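Local coordinates for EF0056 (PDB 6ORI), which is of unknown function but, as a calcium-binding, immunoglobulin-like N-terminal part of an enterococcal surface protein, may take part in biofilm formation, at residues 57-61 and 336-340; 198-204 and 387-393; 207-213 and 246-252. All blocks are in the same frame, centred on the assembly; numbering follows the deposited sequence. Where two conformers were deposited one is given.

Interaction 1: residues 57-61 and 336-340; sequences GKHNI and SPRPI
Lys-58, near the end of strand 50-59, lays the aliphatic part of its side chain over the Pro-337–Arg-338 backbone, in the loop that leads into strand 340-348. This is the tight part of the contact: CD of Lys-58 sits 3.6 Å from the carbonyl O of Pro-337, and CE of Lys-58 comes within 3.8 Å of CA of Arg-338. The chain reaches that far because it runs out fully stretched, with CG trans to the backbone N (chi1 175°), and turns only at its last bond. That final bend (chi4 46°) brings NZ of Lys-58 back to O of His-59 at 3.1 Å, where it meets the carbonyl from above its plane; NZ of Lys-58 also donates to Thr-132 O, its stronger partner. The Pro-337 ring crosses this end roughly at a right angle, its CG 4.0 Å from NZ of Lys-58.

The looser side lies at Asn-60 and Arg-338, both partly exposed. ND2 of Asn-60 stands 4.0 Å from CD of Arg-338, with amide and guanidinium planes 80° apart. The Asn-60 amide spends its polar atoms on Ser-32 OG and Lys-289 O instead. Within the loop, N of Arg-338 donates to OG of Ser-336, an ST turn.

The ammonium group donates to two carbonyls on its own side, which probably offset much of its charge, and what joins the two segments is van der Waals packing of methylenes on backbone and proline.

Interaction 2: residues 198-204 and 387-393; sequences YNKLDVS and KLIQNTY
The carbonyl O of Ile-389, whose CD1 rests against OG of Ser-204, is gripped twice from within its own turn: OG1 of Thr-392 donates to it at 2.8 Å and N of Thr-392 at 3.1 Å. The backbone bond closes a type II beta turn, Ile-389 to Thr-392, in the connection between strands 375-382 and 394-398, and the hydroxyl bond reinforces it.

Just before the turn the two loops meet in a single beta bridge pairing Val-203 with Leu-388. N of Leu-388 donates to O of Asp-202 at 2.8 Å, within the carbonyl plane, and N of Ser-204 returns a bond to O of Leu-388. Beside the bridge, the side chains of Asp-202 and Lys-387 run alongside each other in the same direction and end in a salt bridge, NZ of Lys-387 meeting the anti lone pair of OD2 of Asp-202 at 2.9 Å. OG of Ser-204 is held by Asp-383 and by N of Asn-206.

At the other end the contact is aromatic and apolar. With CG trans to its backbone N (chi1 171°), Tyr-198 carries its ring across to Tyr-393 and Leu-388. It turns its edge to the face of Tyr-393, with ring centroids 5.3 Å apart and planes at 66°. CE1 of Tyr-198 also presses on CD2 of Leu-388 (3.4 Å), while CD1 of Leu-201 approaches the Tyr-393 ring obliquely. Trp-380 of strand 375-382 touches Leu-201, Leu-388 and Tyr-393, tying this cluster to the sheet.

Waters complete the seam: one joins OH of Tyr-198 to the turn, lying 2.7 Å from that OH and accepting from N of Asn-391 at 3.0 Å.

Interaction 3: residues 207-213 and 246-252; sequences NSDQFKH and LTKEKNF
Backbone bonds between Thr-247 and the pair Lys-212 and His-213 set the frame. O of Thr-247 accepts from N of Lys-212 at 2.8 Å and, weakly, from N of His-213; N of Thr-247 in turn donates to O of His-213 at 2.9 Å. Beyond the non-hydrogen-bonded pair Phe-211 and Lys-248, N of Glu-249 reaches O of Gln-210 almost straight, though it comes from above the carbonyl plane.

The charged interaction lies next to this ladder. Lys-212 bends at its last two torsions (chi3 -65°, chi4 -61°), and in the conformer given for Glu-249, which has a second one, NZ of Lys-212 meets OE1 of Glu-249 at 2.7 Å, above the carboxylate plane. A water links the same NZ to O of Glu-249. A second water accepts from N of Lys-250 and N of Phe-252 and donates to O and OE1 of Gln-210, just past the end of strand 239-248.

Aromatic packing fills the flank. The edge of Phe-211 points at the face of Phe-252 in an offset edge-to-face pair, centroids 5.4 Å apart and planes at 63°. CE1 of Phe-211 also lies 3.9 Å from CB of Leu-246. Phe-252 has OE1 of Gln-210 at its ring edge, 3.5 Å from CD1 of Phe-252, and the nearly parallel ring of Trp-263 packs against it too.

Since two successive residues, Lys-212 and His-213, face the single Thr-247, the register slips by one: a classic beta bulge, here between strand 239-248 and the edge strand 211-221 of the five-stranded antiparallel sheet.

Along the chain the segments run 57-61, 198-204, 207-213, 246-252, 336-340, 387-393, so interaction 3 falls within the spans of both others, while interactions 1 and 2 cross. Interaction 3 is also the spatial middle: its centre is about 11 Å from that of interaction 1 and about 13 Å from that of interaction 2, while the centres of interactions 1 and 2 lie about 23 Å apart. It reaches interaction 1 through Ser-336 O with Lys-248 NZ and the pairing of strands 239-248 and 340-348, and interaction 2 through Ser-208 O with Gln-390 NE2. Interaction 1 connects the N-terminal sheet to the five-stranded one, and interaction 2 holds the loop leading to strand 211-221 against the 375-382/394-398 loop of the four-stranded sheet.

Interaction 1: residues 57-61 and 336-340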
loop_
_atom_site.group_PDB
_atom_site.type_symbol
_atom_site.label_atom_id
_atom_site.label_comp_id
_atom_site.label_asym_id
_atom_site.label_seq_id
_atom_site.Cartn_x
_atom_site.Cartn_y
_atom_site.Cartn_z
ATOM N N GLY A 57 -4.210 1.994 -11.759
ATOM C CA GLY A 57 -3.376 1.032 -12.439
ATOM C C GLY A 57 -2.425 1.698 -13.378
ATOM O O GLY A 57 -2.750 2.724 -13.970
ATOM N N LYS A 58 -1.236 1.131 -13.516
ATOM C CA LYS A 58 -0.296 1.632 -14.497
ATOM C C LYS A 58 0.568 0.494 -15.001
ATOM O O LYS A 58 1.051 -0.371 -14.226
ATOM C CB LYS A 58 0.583 2.753 -13.936
ATOM C CG LYS A 58 1.618 3.139 -14.988
ATOM C CD LYS A 58 2.463 4.275 -14.623
ATOM C CE LYS A 58 3.677 4.383 -15.545
ATOM N NZ LYS A 58 3.374 4.230 -16.988
ATOM N N HIS A 59 0.808 0.518 -16.304
ATOM C CA HIS A 59 1.792 -0.368 -16.929
ATOM C C HIS A 59 2.671 0.430 -17.878
ATOM O O HIS A 59 2.365 1.580 -18.233
ATOM C CB HIS A 59 1.145 -1.596 -17.584
ATOM C CG HIS A 59 0.055 -1.270 -18.538
ATOM N ND1 HIS A 59 -1.217 -0.950 -18.127
ATOM C CD2 HIS A 59 0.049 -1.205 -19.885
ATOM C CE1 HIS A 59 -1.963 -0.700 -19.185
ATOM N NE2 HIS A 59 -1.213 -0.831 -20.264
ATOM N N ASN A 60 3.800 -0.165 -18.245
ATOM C CA ASN A 60 4.889 0.583 -18.857
ATOM C C ASN A 60 5.127 0.187 -20.300
ATOM O O ASN A 60 5.809 0.925 -21.034
ATOM C CB ASN A 60 6.190 0.361 -18.079
ATOM C CG ASN A 60 6.080 0.705 -16.616
ATOM O OD1 ASN A 60 5.167 1.418 -16.185
ATOM N ND2 ASN A 60 7.028 0.210 -15.837
ATOM N N ILE A 61 4.564 -0.954 -20.699
ATOM C CA ILE A 61 4.646 -1.482 -22.062
ATOM C C ILE A 61 3.247 -1.956 -22.414
ATOM O O ILE A 61 2.545 -2.482 -21.556
ATOM C CB ILE A 61 5.638 -2.669 -22.140
ATOM C CG1 ILE A 61 7.052 -2.224 -21.756
ATOM C CG2 ILE A 61 5.649 -3.298 -23.526
ATOM C CD1 ILE A 61 7.646 -1.168 -22.682
ATOM N N SER A 336 9.010 11.076 -15.446
ATOM C CA SER A 336 8.316 9.859 -15.857
ATOM C C SER A 336 7.040 9.691 -15.034
ATOM O O SER A 336 6.994 10.124 -13.886
ATOM C CB SER A 336 9.200 8.647 -15.593
ATOM O OG SER A 336 8.518 7.418 -15.820
ATOM N N PRO A 337 6.005 9.064 -15.609
ATOM C CA PRO A 337 4.800 8.785 -14.840
ATOM C C PRO A 337 4.926 7.582 -13.939
ATOM O O PRO A 337 3.951 7.260 -13.261
ATOM C CB PRO A 337 3.751 8.536 -15.937
ATOM C CG PRO A 337 4.518 8.017 -17.079
ATOM C CD PRO A 337 5.826 8.774 -17.044
ATOM N N ARG A 338 6.065 6.905 -13.956
ATOM C CA ARG A 338 6.245 5.723 -13.128
ATOM C C ARG A 338 6.191 6.079 -11.642
ATOM O O ARG A 338 6.552 7.192 -11.234
ATOM C CB ARG A 338 7.558 5.015 -13.441
ATOM C CG ARG A 338 7.545 4.281 -14.758
ATOM C CD ARG A 338 8.890 3.651 -15.130
ATOM N NE ARG A 338 9.898 4.662 -15.451
ATOM C CZ ARG A 338 10.857 5.092 -14.642
ATOM N NH1 ARG A 338 11.000 4.593 -13.418
ATOM N NH2 ARG A 338 11.682 6.036 -15.069
ATOM N N PRO A 339 5.769 5.127 -10.813
ATOM C CA PRO A 339 5.648 5.389 -9.374
ATOM C C PRO A 339 6.994 5.393 -8.679
ATOM O O PRO A 339 8.034 5.024 -9.235
ATOM C CB PRO A 339 4.816 4.210 -8.866
ATOM C CG PRO A 339 5.088 3.127 -9.851
ATOM C CD PRO A 339 5.254 3.803 -11.185
ATOM N N ILE A 340 6.942 5.841 -7.440
ATOM C CA ILE A 340 8.102 5.963 -6.573
ATOM C C ILE A 340 7.940 5.025 -5.394
ATOM O O ILE A 340 6.854 4.916 -4.831
ATOM C CB ILE A 340 8.197 7.401 -6.054
ATOM C CG1 ILE A 340 8.412 8.370 -7.225
ATOM C CG2 ILE A 340 9.262 7.519 -4.965
ATOM C CD1 ILE A 340 8.172 9.814 -6.899
#

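Interaction 2: residues 198-204 and 387-393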
loop_
_atom_site.group_PDB
_atom_site.type_symbol
_atom_site.label_atom_id
_atom_site.label_comp_id
_atom_site.label_asym_id
_atom_site.label_seq_id
_atom_site.Cartn_x
_atom_site.Cartn_y
_atom_site.Cartn_z
ATOM N N TYR A 198 -3.793 11.292 10.442
ATOM C CA TYR A 198 -3.749 12.013 9.170
ATOM C C TYR A 198 -4.179 13.474 9.332
ATOM O O TYR A 198 -3.703 14.352 8.618
ATOM C CB TYR A 198 -4.613 11.329 8.105
ATOM C CG TYR A 198 -4.761 12.174 6.857
ATOM C CD1 TYR A 198 -3.791 12.151 5.864
ATOM C CD2 TYR A 198 -5.856 13.019 6.686
ATOM C CE1 TYR A 198 -3.915 12.935 4.724
ATOM C CE2 TYR A 198 -5.984 13.807 5.553
ATOM C CZ TYR A 198 -5.008 13.761 4.576
ATOM O OH TYR A 198 -5.117 14.540 3.447
ATOM N N ASN A 199 -5.057 13.735 10.291
ATOM C CA ASN A 199 -5.565 15.088 10.506
ATOM C C ASN A 199 -4.626 15.938 11.356
ATOM O O ASN A 199 -4.835 17.141 11.499
ATOM C CB ASN A 199 -6.957 15.028 11.141
ATOM C CG ASN A 199 -7.863 14.021 10.457
ATOM O OD1 ASN A 199 -8.007 14.027 9.233
ATOM N ND2 ASN A 199 -8.462 13.134 11.243
ATOM N N LYS A 200 -3.587 15.321 11.909
ATOM C CA LYS A 200 -2.550 16.073 12.603
ATOM C C LYS A 200 -1.661 16.805 11.597
ATOM O O LYS A 200 -0.794 17.598 11.988
ATOM C CB LYS A 200 -1.684 15.157 13.468
ATOM C CG LYS A 200 -2.361 14.662 14.745
ATOM C CD LYS A 200 -1.454 14.870 15.953
ATOM C CE LYS A 200 -0.190 14.015 15.879
ATOM N NZ LYS A 200 0.913 14.549 16.731
ATOM N N LEU A 201 -1.871 16.536 10.308
ATOM C CA LEU A 201 -1.028 17.119 9.266
ATOM C C LEU A 201 -1.756 18.183 8.473
ATOM O O LEU A 201 -2.855 17.970 7.977
ATOM C CB LEU A 201 -0.525 16.042 8.309
ATOM C CG LEU A 201 0.247 14.899 8.945
ATOM C CD1 LEU A 201 0.581 13.879 7.886
ATOM C CD2 LEU A 201 1.502 15.410 9.623
ATOM N N ASP A 202 -1.108 19.335 8.342
ATOM C CA ASP A 202 -1.613 20.409 7.507
ATOM C C ASP A 202 -1.172 20.176 6.072
ATOM O O ASP A 202 -0.035 19.783 5.839
ATOM C CB ASP A 202 -1.053 21.733 8.016
ATOM C CG ASP A 202 -1.797 22.939 7.467
ATOM O OD1 ASP A 202 -2.953 22.803 7.011
ATOM O OD2 ASP A 202 -1.224 24.043 7.499
ATOM N N VAL A 203 -2.048 20.403 5.103
ATOM C CA VAL A 203 -1.756 20.118 3.702
ATOM C C VAL A 203 -1.027 21.267 3.022
ATOM O O VAL A 203 -1.432 22.421 3.100
ATOM C CB VAL A 203 -3.027 19.750 2.893
ATOM C CG1 VAL A 203 -2.721 19.511 1.398
ATOM C CG2 VAL A 203 -3.659 18.519 3.515
ATOM N N SER A 204 0.071 20.928 2.359
ATOM C CA SER A 204 0.865 21.893 1.622
ATOM C C SER A 204 0.158 22.397 0.367
ATOM O O SER A 204 -0.545 21.640 -0.299
ATOM C CB SER A 204 2.192 21.228 1.214
ATOM O OG SER A 204 3.017 22.129 0.516
ATOM N N LYS A 387 4.451 20.585 6.028
ATOM C CA LYS A 387 3.119 20.448 5.463
ATOM C C LYS A 387 3.107 19.280 4.476
ATOM O O LYS A 387 4.035 19.096 3.674
ATOM C CB LYS A 387 2.680 21.766 4.842
ATOM C CG LYS A 387 2.764 22.906 5.875
ATOM C CD LYS A 387 1.819 24.039 5.639
ATOM C CE LYS A 387 1.887 25.048 6.803
ATOM N NZ LYS A 387 1.540 24.447 8.130
ATOM N N LEU A 388 2.063 18.467 4.578
ATOM C CA LEU A 388 1.906 17.268 3.777
ATOM C C LEU A 388 1.800 17.555 2.298
ATOM O O LEU A 388 0.913 18.310 1.866
ATOM C CB LEU A 388 0.647 16.553 4.255
ATOM C CG LEU A 388 0.200 15.321 3.460
ATOM C CD1 LEU A 388 1.206 14.204 3.479
ATOM C CD2 LEU A 388 -1.165 14.822 3.951
ATOM N N ILE A 389 2.649 16.939 1.490
ATOM C CA ILE A 389 2.448 17.008 0.049
ATOM C C ILE A 389 1.209 16.180 -0.266
ATOM O O ILE A 389 1.124 15.010 0.074
ATOM C CB ILE A 389 3.666 16.490 -0.730
ATOM C CG1 ILE A 389 4.924 17.259 -0.333
ATOM C CG2 ILE A 389 3.424 16.574 -2.241
ATOM C CD1 ILE A 389 4.824 18.782 -0.467
ATOM N N GLN A 390 0.212 16.813 -0.872
ATOM C CA GLN A 390 -1.087 16.174 -1.000
ATOM C C GLN A 390 -1.038 14.822 -1.710
ATOM O O GLN A 390 -0.346 14.651 -2.711
ATOM C CB GLN A 390 -2.037 17.120 -1.725
ATOM C CG GLN A 390 -3.491 16.692 -1.705
ATOM C CD GLN A 390 -4.468 17.825 -2.001
ATOM O OE1 GLN A 390 -5.282 18.191 -1.146
ATOM N NE2 GLN A 390 -4.382 18.394 -3.178
ATOM N N ASN A 391 -1.734 13.855 -1.115
ATOM C CA ASN A 391 -1.888 12.505 -1.648
ATOM C C ASN A 391 -0.598 11.692 -1.546
ATOM O O ASN A 391 -0.435 10.722 -2.272
ATOM C CB ASN A 391 -2.472 12.501 -3.070
ATOM C CG ASN A 391 -3.944 12.820 -3.077
ATOM O OD1 ASN A 391 -4.665 12.430 -2.179
ATOM N ND2 ASN A 391 -4.386 13.542 -4.085
ATOM N N THR A 392 0.328 12.068 -0.657
ATOM C CA THR A 392 1.532 11.265 -0.422
ATOM C C THR A 392 1.495 10.516 0.890
ATOM O O THR A 392 2.408 9.762 1.169
ATOM C CB THR A 392 2.832 12.083 -0.482
ATOM O OG1 THR A 392 2.968 12.966 0.652
ATOM C CG2 THR A 392 2.945 12.843 -1.790
ATOM N N TYR A 393 0.453 10.709 1.688
ATOM C CA TYR A 393 0.347 10.003 2.954
ATOM C C TYR A 393 -0.161 8.586 2.722
ATOM O O TYR A 393 -1.195 8.380 2.053
ATOM C CB TYR A 393 -0.570 10.750 3.937
ATOM C CG TYR A 393 -0.866 9.999 5.203
ATOM C CD1 TYR A 393 -0.061 10.139 6.320
ATOM C CD2 TYR A 393 -1.948 9.124 5.266
ATOM C CE1 TYR A 393 -0.362 9.432 7.510
ATOM C CE2 TYR A 393 -2.240 8.431 6.416
ATOM C CZ TYR A 393 -1.440 8.577 7.516
ATOM O OH TYR A 393 -1.757 7.858 8.665
HETATM O O HOH W 1 -3.611 14.489 1.164
HETATM O O HOH W 2 -4.325 8.473 10.011
HETATM O O HOH W 3 0.559 19.519 -1.674
#

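Interaction 3: residues 207-213 and 246-252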
loop_
_atom_site.group_PDB
_atom_site.type_symbol
_atom_site.label_atom_id
_atom_site.label_comp_id
_atom_site.label_asym_id
_atom_site.label_seq_id
_atom_site.Cartn_x
_atom_site.Cartn_y
_atom_site.Cartn_z
ATOM N N ASN A 207 2.850 21.792 -5.110
ATOM C CA ASN A 207 2.746 20.606 -5.957
ATOM C C ASN A 207 1.576 19.742 -5.558
ATOM O O ASN A 207 1.691 18.501 -5.506
ATOM C CB ASN A 207 4.051 19.825 -5.877
ATOM C CG ASN A 207 5.263 20.714 -6.139
ATOM O OD1 ASN A 207 5.977 21.089 -5.211
ATOM N ND2 ASN A 207 5.466 21.106 -7.387
ATOM N N SER A 208 0.431 20.372 -5.311
ATOM C CA SER A 208 -0.706 19.667 -4.734
ATOM C C SER A 208 -1.489 18.798 -5.723
ATOM O O SER A 208 -2.397 18.081 -5.297
ATOM C CB SER A 208 -1.658 20.673 -4.135
ATOM O OG SER A 208 -2.069 21.557 -5.154
ATOM N N ASP A 209 -1.136 18.856 -7.014
ATOM C CA ASP A 209 -1.779 18.060 -8.054
ATOM C C ASP A 209 -0.810 17.081 -8.707
ATOM O O ASP A 209 -1.086 16.593 -9.818
ATOM C CB ASP A 209 -2.372 18.985 -9.124
ATOM C CG ASP A 209 -1.337 19.883 -9.778
ATOM O OD1 ASP A 209 -0.167 19.921 -9.320
ATOM O OD2 ASP A 209 -1.707 20.565 -10.770
ATOM N N GLN A 210 0.295 16.753 -8.038
ATOM C CA GLN A 210 1.309 15.896 -8.639
ATOM C C GLN A 210 1.220 14.427 -8.245
ATOM O O GLN A 210 1.689 13.547 -8.987
ATOM C CB GLN A 210 2.704 16.448 -8.344
ATOM C CG GLN A 210 2.946 17.790 -8.996
ATOM C CD GLN A 210 2.773 17.719 -10.481
ATOM O OE1 GLN A 210 3.429 16.919 -11.152
ATOM N NE2 GLN A 210 1.840 18.503 -11.006
ATOM N N PHE A 211 0.609 14.153 -7.098
ATOM C CA PHE A 211 0.444 12.780 -6.631
ATOM C C PHE A 211 -1.014 12.417 -6.527
ATOM O O PHE A 211 -1.852 13.251 -6.170
ATOM C CB PHE A 211 1.165 12.590 -5.305
ATOM C CG PHE A 211 2.637 12.695 -5.457
ATOM C CD1 PHE A 211 3.360 11.632 -5.927
ATOM C CD2 PHE A 211 3.304 13.872 -5.175
ATOM C CE1 PHE A 211 4.722 11.719 -6.099
ATOM C CE2 PHE A 211 4.649 13.962 -5.362
ATOM C CZ PHE A 211 5.362 12.885 -5.834
ATOM N N LYS A 212 -1.315 11.168 -6.864
ATOM C CA LYS A 212 -2.651 10.632 -6.813
ATOM C C LYS A 212 -2.928 9.824 -5.555
ATOM O O LYS A 212 -4.039 9.822 -5.048
ATOM C CB LYS A 212 -2.879 9.786 -8.061
ATOM C CG LYS A 212 -4.337 9.418 -8.265
ATOM C CD LYS A 212 -4.563 8.429 -9.379
ATOM C CE LYS A 212 -4.207 8.988 -10.726
ATOM N NZ LYS A 212 -5.001 10.180 -11.144
ATOM N N HIS A 213 -1.917 9.132 -5.036
ATOM C CA HIS A 213 -2.119 8.212 -3.937
ATOM C C HIS A 213 -0.791 7.865 -3.280
ATOM O O HIS A 213 0.257 7.875 -3.913
ATOM C CB HIS A 213 -2.787 6.938 -4.482
ATOM C CG HIS A 213 -3.269 5.979 -3.441
ATOM N ND1 HIS A 213 -4.329 6.248 -2.602
ATOM C CD2 HIS A 213 -2.846 4.737 -3.122
ATOM C CE1 HIS A 213 -4.533 5.209 -1.812
ATOM N NE2 HIS A 213 -3.658 4.275 -2.118
ATOM N N LEU A 246 4.358 5.858 -3.926
ATOM C CA LEU A 246 3.684 7.057 -4.399
ATOM C C LEU A 246 3.252 6.870 -5.835
ATOM O O LEU A 246 4.078 6.558 -6.707
ATOM C CB LEU A 246 4.604 8.277 -4.285
ATOM C CG LEU A 246 5.101 8.546 -2.870
ATOM C CD1 LEU A 246 6.074 9.689 -2.900
ATOM C CD2 LEU A 246 3.972 8.871 -1.954
ATOM N N THR A 247 1.957 7.009 -6.058
ATOM C CA THR A 247 1.338 6.923 -7.376
ATOM C C THR A 247 1.208 8.348 -7.892
ATOM O O THR A 247 0.559 9.182 -7.239
ATOM C CB THR A 247 -0.047 6.299 -7.202
ATOM O OG1 THR A 247 0.086 4.980 -6.635
ATOM C CG2 THR A 247 -0.833 6.271 -8.505
ATOM N N LYS A 248 1.796 8.631 -9.040
ATOM C CA LYS A 248 1.737 9.972 -9.587
ATOM C C LYS A 248 0.444 10.268 -10.330
ATOM O O LYS A 248 -0.252 9.371 -10.791
ATOM C CB LYS A 248 2.899 10.187 -10.546
ATOM C CG LYS A 248 4.266 10.126 -9.890
ATOM C CD LYS A 248 5.375 10.417 -10.930
ATOM C CE LYS A 248 6.752 10.312 -10.336
ATOM N NZ LYS A 248 7.778 10.746 -11.337
ATOM N N GLU A 249 0.147 11.548 -10.453
ATOM C CA GLU A 249 -0.941 12.023 -11.289
ATOM C C GLU A 249 -0.477 12.126 -12.746
ATOM O O GLU A 249 -1.170 11.669 -13.664
ATOM C CB GLU A 249 -1.406 13.387 -10.762
ATOM C CG GLU A 249 -2.592 13.986 -11.501
ATOM C CD GLU A 249 -3.878 13.238 -11.250
ATOM O OE1 GLU A 249 -3.949 12.457 -10.266
ATOM O OE2 GLU A 249 -4.823 13.434 -12.042
ATOM N N LYS A 250 0.690 12.727 -12.955
ATOM C CA LYS A 250 1.286 12.895 -14.287
ATOM C C LYS A 250 2.750 12.395 -14.232
ATOM O O LYS A 250 2.972 11.249 -13.869
ATOM C CB LYS A 250 1.191 14.352 -14.741
ATOM C CG LYS A 250 -0.235 14.859 -14.903
ATOM C CD LYS A 250 -0.858 14.362 -16.181
ATOM C CE LYS A 250 -1.538 15.492 -16.953
ATOM N NZ LYS A 250 -2.409 16.348 -16.098
ATOM N N ASN A 251 3.733 13.245 -14.547
ATOM C CA ASN A 251 5.122 12.824 -14.676
ATOM C C ASN A 251 6.059 13.727 -13.851
ATOM O O ASN A 251 7.070 14.224 -14.354
ATOM C CB ASN A 251 5.555 12.802 -16.155
ATOM C CG ASN A 251 5.531 14.164 -16.788
ATOM O OD1 ASN A 251 4.732 15.016 -16.431
ATOM N ND2 ASN A 251 6.453 14.391 -17.711
ATOM N N PHE A 252 5.718 13.926 -12.587
ATOM C CA PHE A 252 6.466 14.821 -11.691
ATOM C C PHE A 252 7.973 14.646 -11.755
ATOM O O PHE A 252 8.493 13.531 -11.752
ATOM C CB PHE A 252 6.010 14.570 -10.255
ATOM C CG PHE A 252 6.628 15.488 -9.228
ATOM C CD1 PHE A 252 6.387 16.846 -9.267
ATOM C CD2 PHE A 252 7.411 14.978 -8.220
ATOM C CE1 PHE A 252 6.917 17.688 -8.304
ATOM C CE2 PHE A 252 7.943 15.810 -7.246
ATOM C CZ PHE A 252 7.698 17.157 -7.298
HETATM O O HOH W 4 2.815 14.025 -11.453
HETATM O O HOH W 5 -3.428 10.281 -13.700
HETATM O O HOH W 6 0.421 4.458 -3.920
#